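Local atomic coordinates of Alpha/beta hydrolase fold protein (Sphaerobacter thermophilus, PDB entry 3R0V), a protein that probably acts as a hydrolase of the alpha/beta hydrolase fold, on a substrate not yet identified, and holds D-malate in its pocket in the crystal. Residues T136-L141 / T184-H189; D125-V130 / G193-P198; A104-L109 / T199-S204. All coordinates share one frame; numbering follows the deposited sequence.

Contact 1: residues T136-L141 / T184-H189; sequences TRLDAL and TLPYDH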
ATOM      1  N   THR A 136      17.222  -9.468  -9.098  1.00 13.07           N
ATOM      2  CA  THR A 136      18.524  -9.193  -9.680  1.00 15.23           C
ATOM      3  C   THR A 136      18.430  -8.096 -10.743  1.00 14.10           C
ATOM      4  O   THR A 136      19.261  -7.184 -10.785  1.00 14.62           O
ATOM      5  CB  THR A 136      19.128 -10.474 -10.293  1.00 19.49           C
ATOM      6  OG1 THR A 136      19.236 -11.473  -9.271  1.00 22.34           O
ATOM      7  CG2 THR A 136      20.506 -10.203 -10.888  1.00 17.30           C
ATOM      8  N   ARG A 137      17.422  -8.180 -11.603  1.00 13.15           N
ATOM      9  CA  ARG A 137      17.291  -7.207 -12.683  1.00 11.54           C
ATOM     10  C   ARG A 137      16.930  -5.822 -12.146  1.00 11.52           C
ATOM     11  O   ARG A 137      17.485  -4.814 -12.584  1.00 12.24           O
ATOM     12  CB  ARG A 137      16.265  -7.694 -13.713  1.00 12.05           C
ATOM     13  CG  ARG A 137      15.928  -6.698 -14.800  1.00 13.02           C
ATOM     14  CD  ARG A 137      17.148  -6.302 -15.626  1.00 13.97           C
ATOM     15  NE  ARG A 137      16.736  -5.455 -16.738  1.00 15.48           N
ATOM     16  CZ  ARG A 137      17.573  -4.943 -17.633  1.00 21.47           C
ATOM     17  NH1 ARG A 137      18.873  -5.187 -17.536  1.00 26.07           N
ATOM     18  NH2 ARG A 137      17.112  -4.183 -18.616  1.00 20.27           N
ATOM     19  N   LEU A 138      15.993  -5.773 -11.203  1.00 11.96           N
ATOM     20  CA  LEU A 138      15.604  -4.518 -10.594  1.00 11.36           C
ATOM     21  C   LEU A 138      16.815  -3.840  -9.950  1.00 13.03           C
ATOM     22  O   LEU A 138      17.040  -2.643 -10.130  1.00 12.24           O
ATOM     23  CB  LEU A 138      14.507  -4.768  -9.562  1.00 13.27           C
ATOM     24  CG  LEU A 138      14.070  -3.563  -8.727  1.00 11.81           C
ATOM     25  CD1 LEU A 138      13.544  -2.445  -9.610  1.00 14.26           C
ATOM     26  CD2 LEU A 138      13.026  -4.004  -7.683  1.00 14.00           C
ATOM     27  N   ASP A 139      17.599  -4.614  -9.201  1.00 13.23           N
ATOM     28  CA  ASP A 139      18.798  -4.072  -8.577  1.00 15.45           C
ATOM     29  C   ASP A 139      19.774  -3.542  -9.619  1.00 12.84           C
ATOM     30  O   ASP A 139      20.386  -2.494  -9.431  1.00 14.09           O
ATOM     31  CB  ASP A 139      19.498  -5.132  -7.722  1.00 17.94           C
ATOM     32  CG  ASP A 139      18.837  -5.325  -6.365  1.00 26.41           C
ATOM     33  OD1 ASP A 139      18.038  -4.454  -5.944  1.00 28.17           O
ATOM     34  OD2 ASP A 139      19.134  -6.352  -5.714  1.00 34.21           O
ATOM     35  N   ALA A 140      19.912  -4.268 -10.724  1.00 12.28           N
ATOM     36  CA  ALA A 140      20.853  -3.870 -11.775  1.00 12.56           C
ATOM     37  C   ALA A 140      20.445  -2.547 -12.422  1.00 13.91           C
ATOM     38  O   ALA A 140      21.282  -1.673 -12.676  1.00 14.64           O
ATOM     39  CB  ALA A 140      20.972  -4.966 -12.811  1.00 12.68           C
ATOM     40  N   LEU A 141      19.147  -2.398 -12.668  1.00 12.14           N
ATOM     41  CA  LEU A 141      18.629  -1.163 -13.246  1.00 10.85           C
ATOM     42  C   LEU A 141      18.896   0.002 -12.305  1.00 12.17           C
ATOM     43  O   LEU A 141      19.360   1.065 -12.728  1.00 12.90           O
ATOM     44  CB  LEU A 141      17.127  -1.297 -13.524  1.00 11.75           C
ATOM     45  CG  LEU A 141      16.766  -2.245 -14.677  1.00 10.10           C
ATOM     46  CD1 LEU A 141      15.265  -2.442 -14.699  1.00 13.24           C
ATOM     47  CD2 LEU A 141      17.285  -1.713 -16.018  1.00 14.81           C
ATOM     48  N   THR A 184      13.187   2.522  -3.619  1.00  9.49           N
ATOM     49  CA  THR A 184      12.397   1.768  -2.630  1.00 11.04           C
ATOM     50  C   THR A 184      11.630   0.575  -3.212  1.00 11.40           C
ATOM     51  O   THR A 184      10.970  -0.157  -2.481  1.00 11.37           O
ATOM     52  CB  THR A 184      11.408   2.669  -1.843  1.00 11.24           C
ATOM     53  OG1 THR A 184      10.405   3.199  -2.713  1.00 10.75           O
ATOM     54  CG2 THR A 184      12.146   3.817  -1.150  1.00 11.61           C
ATOM     55  N   LEU A 185      11.706   0.372  -4.523  1.00 10.68           N
ATOM     56  CA  LEU A 185      11.016  -0.769  -5.111  1.00  9.92           C
ATOM     57  C   LEU A 185      11.421  -2.115  -4.486  1.00 11.40           C
ATOM     58  O   LEU A 185      10.566  -2.983  -4.299  1.00 11.75           O
ATOM     59  CB  LEU A 185      11.175  -0.793  -6.636  1.00 10.97           C
ATOM     60  CG  LEU A 185      10.342   0.247  -7.394  1.00 10.51           C
ATOM     61  CD1 LEU A 185      10.844   0.430  -8.831  1.00 11.54           C
ATOM     62  CD2 LEU A 185       8.852  -0.086  -7.366  1.00 13.92           C
ATOM     63  N   PRO A 186      12.716  -2.300  -4.157  1.00 10.89           N
ATOM     64  CA  PRO A 186      13.070  -3.550  -3.473  1.00 11.78           C
ATOM     65  C   PRO A 186      12.402  -3.681  -2.104  1.00  9.97           C
ATOM     66  O   PRO A 186      12.218  -4.795  -1.630  1.00 12.95           O
ATOM     67  CB  PRO A 186      14.592  -3.461  -3.333  1.00 12.52           C
ATOM     68  CG  PRO A 186      15.015  -2.566  -4.467  1.00 13.12           C
ATOM     69  CD  PRO A 186      13.913  -1.523  -4.514  1.00 11.15           C
ATOM     70  N   TYR A 187      12.059  -2.566  -1.470  1.00 10.77           N
ATOM     71  CA  TYR A 187      11.382  -2.619  -0.175  1.00 12.29           C
ATOM     72  C   TYR A 187       9.994  -3.221  -0.340  1.00 12.53           C
ATOM     73  O   TYR A 187       9.582  -4.082   0.442  1.00 11.79           O
ATOM     74  CB  TYR A 187      11.236  -1.223   0.420  1.00 11.75           C
ATOM     75  CG  TYR A 187      12.524  -0.502   0.736  1.00 10.35           C
ATOM     76  CD1 TYR A 187      13.757  -1.109   0.564  1.00 13.12           C
ATOM     77  CD2 TYR A 187      12.489   0.786   1.261  1.00 14.27           C
ATOM     78  CE1 TYR A 187      14.934  -0.434   0.881  1.00 17.87           C
ATOM     79  CE2 TYR A 187      13.642   1.458   1.585  1.00 15.17           C
ATOM     80  CZ  TYR A 187      14.863   0.847   1.390  1.00 14.69           C
ATOM     81  OH  TYR A 187      16.022   1.523   1.719  1.00 20.49           O
ATOM     82  N   ASP A 188       9.268  -2.771  -1.358  1.00 11.09           N
ATOM     83  CA  ASP A 188       7.944  -3.325  -1.603  1.00 11.48           C
ATOM     84  C   ASP A 188       8.015  -4.786  -2.031  1.00 11.74           C
ATOM     85  O   ASP A 188       7.144  -5.583  -1.676  1.00 13.27           O
ATOM     86  CB  ASP A 188       7.171  -2.442  -2.571  1.00 12.13           C
ATOM     87  CG  ASP A 188       6.674  -1.178  -1.885  1.00 13.32           C
ATOM     88  OD1 ASP A 188       7.213  -0.086  -2.125  1.00 17.66           O
ATOM     89  OD2 ASP A 188       5.763  -1.305  -1.035  1.00 15.24           O
ATOM     90  N   HIS A 189       9.061  -5.157  -2.766  1.00 11.30           N
ATOM     91  CA  HIS A 189       9.234  -6.564  -3.093  1.00 11.21           C
ATOM     92  C   HIS A 189       9.393  -7.393  -1.809  1.00 12.13           C
ATOM     93  O   HIS A 189       8.780  -8.455  -1.658  1.00 12.31           O
ATOM     94  CB  HIS A 189      10.433  -6.749  -4.024  1.00 12.36           C
ATOM     95  CG  HIS A 189      10.620  -8.164  -4.485  1.00 14.15           C
ATOM     96  ND1 HIS A 189      11.791  -8.610  -5.059  1.00 23.86           N
ATOM     97  CD2 HIS A 189       9.792  -9.234  -4.439  1.00 19.55           C
ATOM     98  CE1 HIS A 189      11.670  -9.893  -5.360  1.00 20.92           C
ATOM     99  NE2 HIS A 189      10.468 -10.297  -4.992  1.00 18.55           N
TER

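Contact 2: residues D125-V130 / G193-P198; sequences DSRPPV and GDNTIP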
ATOM      1  N   ASP A 125      -3.039 -18.838 -11.592  1.00 14.14           N
ATOM      2  CA  ASP A 125      -2.206 -18.640 -12.771  1.00 14.67           C
ATOM      3  C   ASP A 125      -2.652 -17.504 -13.695  1.00 16.21           C
ATOM      4  O   ASP A 125      -1.947 -17.192 -14.653  1.00 17.84           O
ATOM      5  CB  ASP A 125      -2.123 -19.931 -13.596  1.00 15.92           C
ATOM      6  CG  ASP A 125      -1.221 -20.991 -12.975  1.00 16.88           C
ATOM      7  OD1 ASP A 125      -0.586 -20.764 -11.928  1.00 18.32           O
ATOM      8  OD2 ASP A 125      -1.123 -22.078 -13.589  1.00 17.93           O
ATOM      9  N   SER A 126      -3.789 -16.871 -13.420  1.00 15.48           N
ATOM     10  CA  SER A 126      -4.227 -15.756 -14.270  1.00 17.00           C
ATOM     11  C   SER A 126      -3.318 -14.534 -14.118  1.00 17.29           C
ATOM     12  O   SER A 126      -3.364 -13.622 -14.931  1.00 21.32           O
ATOM     13  CB  SER A 126      -5.689 -15.372 -14.020  1.00 20.04           C
ATOM     14  OG  SER A 126      -5.848 -14.724 -12.770  1.00 20.35           O
ATOM     15  N   ARG A 127      -2.497 -14.519 -13.071  1.00 15.07           N
ATOM     16  CA  ARG A 127      -1.445 -13.514 -12.963  1.00 15.91           C
ATOM     17  C   ARG A 127      -0.229 -13.979 -13.747  1.00 16.59           C
ATOM     18  O   ARG A 127       0.211 -15.114 -13.584  1.00 18.30           O
ATOM     19  CB  ARG A 127      -1.048 -13.277 -11.512  1.00 15.48           C
ATOM     20  CG  ARG A 127      -0.004 -12.187 -11.383  1.00 15.06           C
ATOM     21  CD  ARG A 127       0.284 -11.856  -9.954  1.00 17.44           C
ATOM     22  NE  ARG A 127       1.267 -10.788  -9.839  1.00 15.45           N
ATOM     23  CZ  ARG A 127       1.561 -10.180  -8.695  1.00 14.42           C
ATOM     24  NH1 ARG A 127       0.933 -10.529  -7.572  1.00 13.48           N
ATOM     25  NH2 ARG A 127       2.471  -9.228  -8.667  1.00 15.41           N
ATOM     26  N   PRO A 128       0.329 -13.106 -14.594  1.00 20.28           N
ATOM     27  CA  PRO A 128       1.550 -13.467 -15.324  1.00 20.83           C
ATOM     28  C   PRO A 128       2.671 -13.844 -14.346  1.00 17.69           C
ATOM     29  O   PRO A 128       2.768 -13.235 -13.296  1.00 17.45           O
ATOM     30  CB  PRO A 128       1.910 -12.172 -16.064  1.00 24.50           C
ATOM     31  CG  PRO A 128       0.652 -11.381 -16.108  1.00 26.70           C
ATOM     32  CD  PRO A 128      -0.119 -11.732 -14.878  1.00 21.38           C
ATOM     33  N   PRO A 129       3.493 -14.853 -14.676  1.00 16.05           N
ATOM     34  CA  PRO A 129       4.606 -15.169 -13.774  1.00 18.53           C
ATOM     35  C   PRO A 129       5.585 -14.003 -13.658  1.00 17.17           C
ATOM     36  O   PRO A 129       5.862 -13.324 -14.648  1.00 21.22           O
ATOM     37  CB  PRO A 129       5.281 -16.376 -14.444  1.00 23.47           C
ATOM     38  CG  PRO A 129       4.759 -16.401 -15.840  1.00 25.87           C
ATOM     39  CD  PRO A 129       3.408 -15.781 -15.816  1.00 22.06           C
ATOM     40  N   VAL A 130       6.072 -13.757 -12.451  1.00 15.64           N
ATOM     41  CA  VAL A 130       7.113 -12.765 -12.230  1.00 13.73           C
ATOM     42  C   VAL A 130       8.423 -13.419 -12.644  1.00 15.56           C
ATOM     43  O   VAL A 130       8.660 -14.577 -12.311  1.00 17.28           O
ATOM     44  CB  VAL A 130       7.176 -12.378 -10.744  1.00 15.33           C
ATOM     45  CG1 VAL A 130       8.358 -11.464 -10.470  1.00 17.78           C
ATOM     46  CG2 VAL A 130       5.863 -11.730 -10.296  1.00 15.80           C
ATOM     47  N   GLY A 193       6.958 -10.437  -0.362  1.00 13.77           N
ATOM     48  CA  GLY A 193       7.544 -11.769  -0.405  1.00 14.64           C
ATOM     49  C   GLY A 193       7.563 -12.266  -1.836  1.00 14.72           C
ATOM     50  O   GLY A 193       8.080 -11.579  -2.716  1.00 16.96           O
ATOM     51  N   ASP A 194       6.994 -13.445  -2.082  1.00 13.54           N
ATOM     52  CA  ASP A 194       6.867 -13.957  -3.452  1.00 13.57           C
ATOM     53  C   ASP A 194       5.418 -13.866  -3.942  1.00 12.77           C
ATOM     54  O   ASP A 194       5.003 -14.573  -4.875  1.00 13.64           O
ATOM     55  CB  ASP A 194       7.351 -15.405  -3.539  1.00 15.23           C
ATOM     56  CG  ASP A 194       6.553 -16.342  -2.647  1.00 14.79           C
ATOM     57  OD1 ASP A 194       5.569 -15.888  -2.009  1.00 15.00           O
ATOM     58  OD2 ASP A 194       6.901 -17.540  -2.598  1.00 15.85           O
ATOM     59  N   ASN A 195       4.670 -12.985  -3.290  1.00 13.55           N
ATOM     60  CA  ASN A 195       3.263 -12.722  -3.580  1.00 12.68           C
ATOM     61  C   ASN A 195       2.293 -13.778  -3.097  1.00 13.23           C
ATOM     62  O   ASN A 195       1.099 -13.653  -3.312  1.00 15.15           O
ATOM     63  CB  ASN A 195       3.024 -12.443  -5.062  1.00 14.53           C
ATOM     64  CG  ASN A 195       3.828 -11.272  -5.563  1.00 15.18           C
ATOM     65  OD1 ASN A 195       4.028 -10.285  -4.851  1.00 15.19           O
ATOM     66  ND2 ASN A 195       4.310 -11.380  -6.788  1.00 14.42           N
ATOM     67  N   THR A 196       2.789 -14.815  -2.441  1.00 11.76           N
ATOM     68  CA  THR A 196       1.870 -15.770  -1.855  1.00 12.93           C
ATOM     69  C   THR A 196       1.313 -15.249  -0.524  1.00 11.56           C
ATOM     70  O   THR A 196       1.999 -14.542   0.232  1.00 11.88           O
ATOM     71  CB  THR A 196       2.487 -17.184  -1.727  1.00 12.67           C
ATOM     72  OG1 THR A 196       3.589 -17.149  -0.826  1.00 15.04           O
ATOM     73  CG2 THR A 196       2.968 -17.684  -3.087  1.00 14.58           C
ATOM     74  N   ILE A 197       0.056 -15.571  -0.253  1.00 12.22           N
ATOM     75  CA  ILE A 197      -0.572 -15.106   0.979  1.00 12.51           C
ATOM     76  C   ILE A 197      -0.113 -15.919   2.190  1.00 12.02           C
ATOM     77  O   ILE A 197      -0.160 -17.144   2.164  1.00 13.13           O
ATOM     78  CB  ILE A 197      -2.102 -15.201   0.892  1.00 12.65           C
ATOM     79  CG1 ILE A 197      -2.626 -14.343  -0.260  1.00 13.35           C
ATOM     80  CG2 ILE A 197      -2.733 -14.783   2.231  1.00 13.17           C
ATOM     81  CD1 ILE A 197      -4.096 -14.496  -0.501  1.00 13.98           C
ATOM     82  N   PRO A 198       0.336 -15.236   3.258  1.00 12.05           N
ATOM     83  CA  PRO A 198       0.610 -15.957   4.512  1.00 12.44           C
ATOM     84  C   PRO A 198      -0.698 -16.273   5.230  1.00 13.81           C
ATOM     85  O   PRO A 198      -1.092 -15.619   6.197  1.00 14.70           O
ATOM     86  CB  PRO A 198       1.469 -14.971   5.314  1.00 14.50           C
ATOM     87  CG  PRO A 198       1.105 -13.626   4.788  1.00 15.67           C
ATOM     88  CD  PRO A 198       0.689 -13.808   3.340  1.00 13.54           C
TER
HETATM   89  O   HOH W   1       3.111  -8.027  -6.057  1.00 16.67           O

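Contact 3: residues A104-L109 / T199-S204; sequences AAASGL and TARFAS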
ATOM      1  N   ALA A 104       1.168  -5.878   9.526  1.00 11.64           N
ATOM      2  CA  ALA A 104       1.180  -5.132  10.786  1.00 11.97           C
ATOM      3  C   ALA A 104       0.041  -5.600  11.692  1.00 13.36           C
ATOM      4  O   ALA A 104       0.222  -5.767  12.905  1.00 13.41           O
ATOM      5  CB  ALA A 104       1.073  -3.632  10.517  1.00 12.74           C
ATOM      6  N   ALA A 105      -1.128  -5.814  11.108  1.00 12.71           N
ATOM      7  CA  ALA A 105      -2.280  -6.298  11.864  1.00 12.94           C
ATOM      8  C   ALA A 105      -2.000  -7.683  12.440  1.00 16.20           C
ATOM      9  O   ALA A 105      -2.286  -7.948  13.606  1.00 16.18           O
ATOM     10  CB  ALA A 105      -3.518  -6.319  10.979  1.00 11.79           C
ATOM     11  N   ALA A 106      -1.415  -8.558  11.628  1.00 13.49           N
ATOM     12  CA  ALA A 106      -1.100  -9.912  12.070  1.00 13.58           C
ATOM     13  C   ALA A 106      -0.030  -9.899  13.156  1.00 16.98           C
ATOM     14  O   ALA A 106       0.028 -10.813  13.983  1.00 20.20           O
ATOM     15  CB  ALA A 106      -0.639 -10.758  10.881  1.00 15.24           C
ATOM     16  N   SER A 107       0.806  -8.865  13.155  1.00 13.78           N
ATOM     17  CA  SER A 107       1.883  -8.741  14.131  1.00 13.83           C
ATOM     18  C   SER A 107       1.409  -8.148  15.444  1.00 17.59           C
ATOM     19  O   SER A 107       2.184  -8.063  16.394  1.00 20.29           O
ATOM     20  CB  SER A 107       3.018  -7.881  13.573  1.00 15.08           C
ATOM     21  OG  SER A 107       3.592  -8.478  12.423  1.00 22.65           O
ATOM     22  N   GLY A 108       0.154  -7.718  15.494  1.00 15.51           N
ATOM     23  CA  GLY A 108      -0.408  -7.213  16.734  1.00 19.05           C
ATOM     24  C   GLY A 108      -0.414  -5.707  16.941  1.00 17.33           C
ATOM     25  O   GLY A 108      -0.631  -5.250  18.063  1.00 18.49           O
ATOM     26  N   LEU A 109      -0.176  -4.917  15.897  1.00 14.70           N
ATOM     27  CA  LEU A 109      -0.299  -3.466  16.070  1.00 14.64           C
ATOM     28  C   LEU A 109      -1.737  -3.085  16.412  1.00 11.95           C
ATOM     29  O   LEU A 109      -2.679  -3.792  16.030  1.00 14.11           O
ATOM     30  CB  LEU A 109       0.144  -2.701  14.825  1.00 13.02           C
ATOM     31  CG  LEU A 109       1.635  -2.701  14.470  1.00 17.86           C
ATOM     32  CD1 LEU A 109       1.941  -1.567  13.508  1.00 17.19           C
ATOM     33  CD2 LEU A 109       2.512  -2.594  15.696  1.00 24.37           C
ATOM     34  N   THR A 199      -1.385 -17.282   4.712  1.00 12.81           N
ATOM     35  CA  THR A 199      -2.730 -17.626   5.141  1.00 13.14           C
ATOM     36  C   THR A 199      -2.878 -17.837   6.643  1.00 14.81           C
ATOM     37  O   THR A 199      -3.818 -17.314   7.253  1.00 15.75           O
ATOM     38  CB  THR A 199      -3.207 -18.885   4.411  1.00 15.65           C
ATOM     39  OG1 THR A 199      -3.278 -18.608   3.012  1.00 17.96           O
ATOM     40  CG2 THR A 199      -4.573 -19.329   4.927  1.00 18.98           C
ATOM     41  N   ALA A 200      -1.958 -18.600   7.230  1.00 17.85           N
ATOM     42  CA  ALA A 200      -1.999 -18.885   8.663  1.00 23.39           C
ATOM     43  C   ALA A 200      -2.032 -17.592   9.464  1.00 18.64           C
ATOM     44  O   ALA A 200      -2.840 -17.441  10.388  1.00 23.65           O
ATOM     45  CB  ALA A 200      -0.810 -19.728   9.069  1.00 25.91           C
ATOM     46  N   ARG A 201      -1.167 -16.651   9.103  1.00 15.82           N
ATOM     47  CA  ARG A 201      -1.109 -15.373   9.807  1.00 14.85           C
ATOM     48  C   ARG A 201      -2.347 -14.519   9.597  1.00 15.24           C
ATOM     49  O   ARG A 201      -2.894 -13.957  10.547  1.00 18.37           O
ATOM     50  CB  ARG A 201       0.111 -14.579   9.371  1.00 16.25           C
ATOM     51  CG  ARG A 201       1.416 -15.275   9.677  1.00 19.54           C
ATOM     52  CD  ARG A 201       2.551 -14.292   9.548  1.00 20.89           C
ATOM     53  NE  ARG A 201       2.537 -13.344  10.657  1.00 24.84           N
ATOM     54  CZ  ARG A 201       3.044 -12.118  10.591  1.00 29.48           C
ATOM     55  NH1 ARG A 201       3.593 -11.692   9.462  1.00 31.33           N
ATOM     56  NH2 ARG A 201       3.000 -11.317  11.652  1.00 29.54           N
ATOM     57  N   PHE A 202      -2.799 -14.407   8.353  1.00 13.57           N
ATOM     58  CA  PHE A 202      -3.927 -13.539   8.077  1.00 14.04           C
ATOM     59  C   PHE A 202      -5.234 -14.108   8.630  1.00 12.87           C
ATOM     60  O   PHE A 202      -6.125 -13.349   9.004  1.00 14.61           O
ATOM     61  CB  PHE A 202      -4.029 -13.210   6.578  1.00 11.96           C
ATOM     62  CG  PHE A 202      -2.883 -12.361   6.044  1.00 12.39           C
ATOM     63  CD1 PHE A 202      -1.899 -11.850   6.892  1.00 13.72           C
ATOM     64  CD2 PHE A 202      -2.816 -12.053   4.689  1.00 12.99           C
ATOM     65  CE1 PHE A 202      -0.857 -11.071   6.386  1.00 15.32           C
ATOM     66  CE2 PHE A 202      -1.792 -11.269   4.186  1.00 14.09           C
ATOM     67  CZ  PHE A 202      -0.817 -10.779   5.027  1.00 14.07           C
ATOM     68  N   ALA A 203      -5.344 -15.429   8.712  1.00 15.87           N
ATOM     69  CA  ALA A 203      -6.531 -16.028   9.327  1.00 18.25           C
ATOM     70  C   ALA A 203      -6.642 -15.670  10.811  1.00 18.98           C
ATOM     71  O   ALA A 203      -7.719 -15.787  11.395  1.00 21.41           O
ATOM     72  CB  ALA A 203      -6.528 -17.528   9.137  1.00 19.02           C
ATOM     73  N   SER A 204      -5.542 -15.200  11.396  1.00 16.01           N
ATOM     74  CA  SER A 204      -5.487 -14.855  12.817  0.54 20.37           C
ATOM     75  C   SER A 204      -5.892 -13.404  13.087  1.00 19.66           C
ATOM     76  O   SER A 204      -5.986 -12.976  14.246  1.00 22.16           O
ATOM     77  CB  SER A 204      -4.087 -15.122  13.384  0.54 22.29           C
ATOM     78  OG  SER A 204      -3.179 -14.078  13.059  0.54 21.97           O
TER
HETATM   79  O   HOH W   2       0.893 -13.803  13.247  1.00 40.39           O
HETATM   80  O   HOH W   3      -2.502 -12.356  15.017  1.00 40.52           O
HETATM   81  O   HOH W   4       5.332  -9.448   9.598  1.00 27.24           O

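Contact 1: residues T136-L141 / T184-H189
Leu138 touches Leu185 and Pro186 with its CD2 methyl and Leu185 alone with CD1, and these apolar touches carry nearly all of the contact. Its CG stands anti to the backbone N (chi1 174°), which sends the isobutyl end out from helix 134-143 toward helix 185-192. Leu138 CD2 lies 3.9 Å from Leu185 CB and 4.0 Å from Pro186 CG, so one methyl bears on the first two residues of the facing helix. Leu138 CD1 meets Leu185 CD1 at 4.0 Å where the two side chains cross at about a right angle. Asp139 adds a looser touch at the margin, its OD1 3.9 Å from Pro186 CG, with no hydrogen bond across the contact. With an alanine at Leu138, the methyls covering Leu185 CB and the proline ring are lost, and a gap is likely to open between the helices. The segment axes run nearly antiparallel, at 164°, yet stay 10.9 Å apart, and helix 147-158 packs against both leucines through Ala150 and Phe154. Helices inserted in the chain between strand 111-117 and strand 209-213 are characteristic of the cap of an alpha/beta hydrolase, and Leu185 reaches from it toward Ala32 of the malate pocket.

Contact 2: residues D125-V130 / G193-P198
Arg127 and Asn195 meet flat side to flat side, an amide laid over one face of a guanidinium. Asn195 ND2 sits 3.1 Å above the guanidinium plane, displaced toward its rim, and the two planes are only 20° from parallel. Because the Arg127 chain is extended from CG to NE, with CG anti to the backbone N (chi1 -177°), the charged group is carried across to the asparagine. The closest pair, Arg127 NH2 and Asn195 ND2 at 3.4 Å, is two donors in van der Waals contact, not a hydrogen bond.

Polar linkage across the contact runs instead through one water. It lies at the edge of the guanidinium, in its plane, accepting from Arg127 NH2 at 2.9 Å and donating to Asn195 OD1 at 2.7 Å. Direct bonds of the arginine go elsewhere: NH1 to Pro120 O and NH2 to Gly158 O, with Trp220 adding a cation-pi contact. Asn195 ND2 binds a glycerol, probably from the crystallisation liquor.

Val130 adds one van der Waals touch, its CG2 3.9 Å from Asn195 ND2.

Within 193-198, Asp194 OD1 accepts from Thr196 N at 3.0 Å, an Asx turn, and also from Thr196 OG1 at 2.6 Å. Both bonds from Thr196 to this one oxygen close the turn across Asn195, whose backbone is further tied to Ala122.

The chemistry implies a division of labour: face for van der Waals contact, edge and N-H groups for hydrogen bonds. A buried arginine satisfied by carbonyl oxygens, a water and an aromatic ring is probably held against rotation; it joins the loop after strand 111-117 to the loop after helix 185-192, close to Pro120 of the malate pocket.

Contact 3: residues A104-L109 / T199-S204
Arg201 lays its guanidinium over Ala106 and turns one edge to Ser107, using face and edge for different partners. Ala106 CB sits 3.7 Å above the guanidinium plane, offset toward the rim. The bend at chi3 (72°) folds the arginine chain back over this methyl. At the edge, Arg201 NH2 donates to Ser107 OG at 3.0 Å; the oxygen is only 5° out of the guanidinium plane, though the N-H...O angle of 149° leaves the bond somewhat bent. Ser107 OG is also hydrogen-bonded to Leu103 O in the preceding helical turn.

Phe202 presents its ring edge to the same methyl, with CD1 4.3 Å from Ala106 CB, while Leu102, Leu103 and Leu228 pack around the phenylalanine. A water bridges Ala106 O and Arg201 NE, accepting from the latter at 3.1 Å.

Gly108 closes helix 96-106 in a Schellman motif just beyond. The chemistry is mixed: a small methyl admits the flat cation close to the helix end, where the carbonyl of Ala106 and the serine hydroxyl probably favour its positive charge, and water carries a further polar link.

All three contacts are partly buried and lie about as far from the centre of the chain, yet they differ in chemistry. Contact 1 is apolar packing between two helices, with two of its four touching residues buried, whereas two of the four in contact 3 are exposed. Contact 2 joins two loops round a buried arginine, and contact 3 sets an exposed arginine on the end of helix 96-106; each covers a guanidinium face with a side chain of the other segment and uses bridging water, a single one in contact 2. Contacts 1 and 2 have adjoining segments in the sequence but no other touch. Contacts 2 and 3 meet directly, Ile197 CG2 lying 3.7 Å from Phe202 CD2.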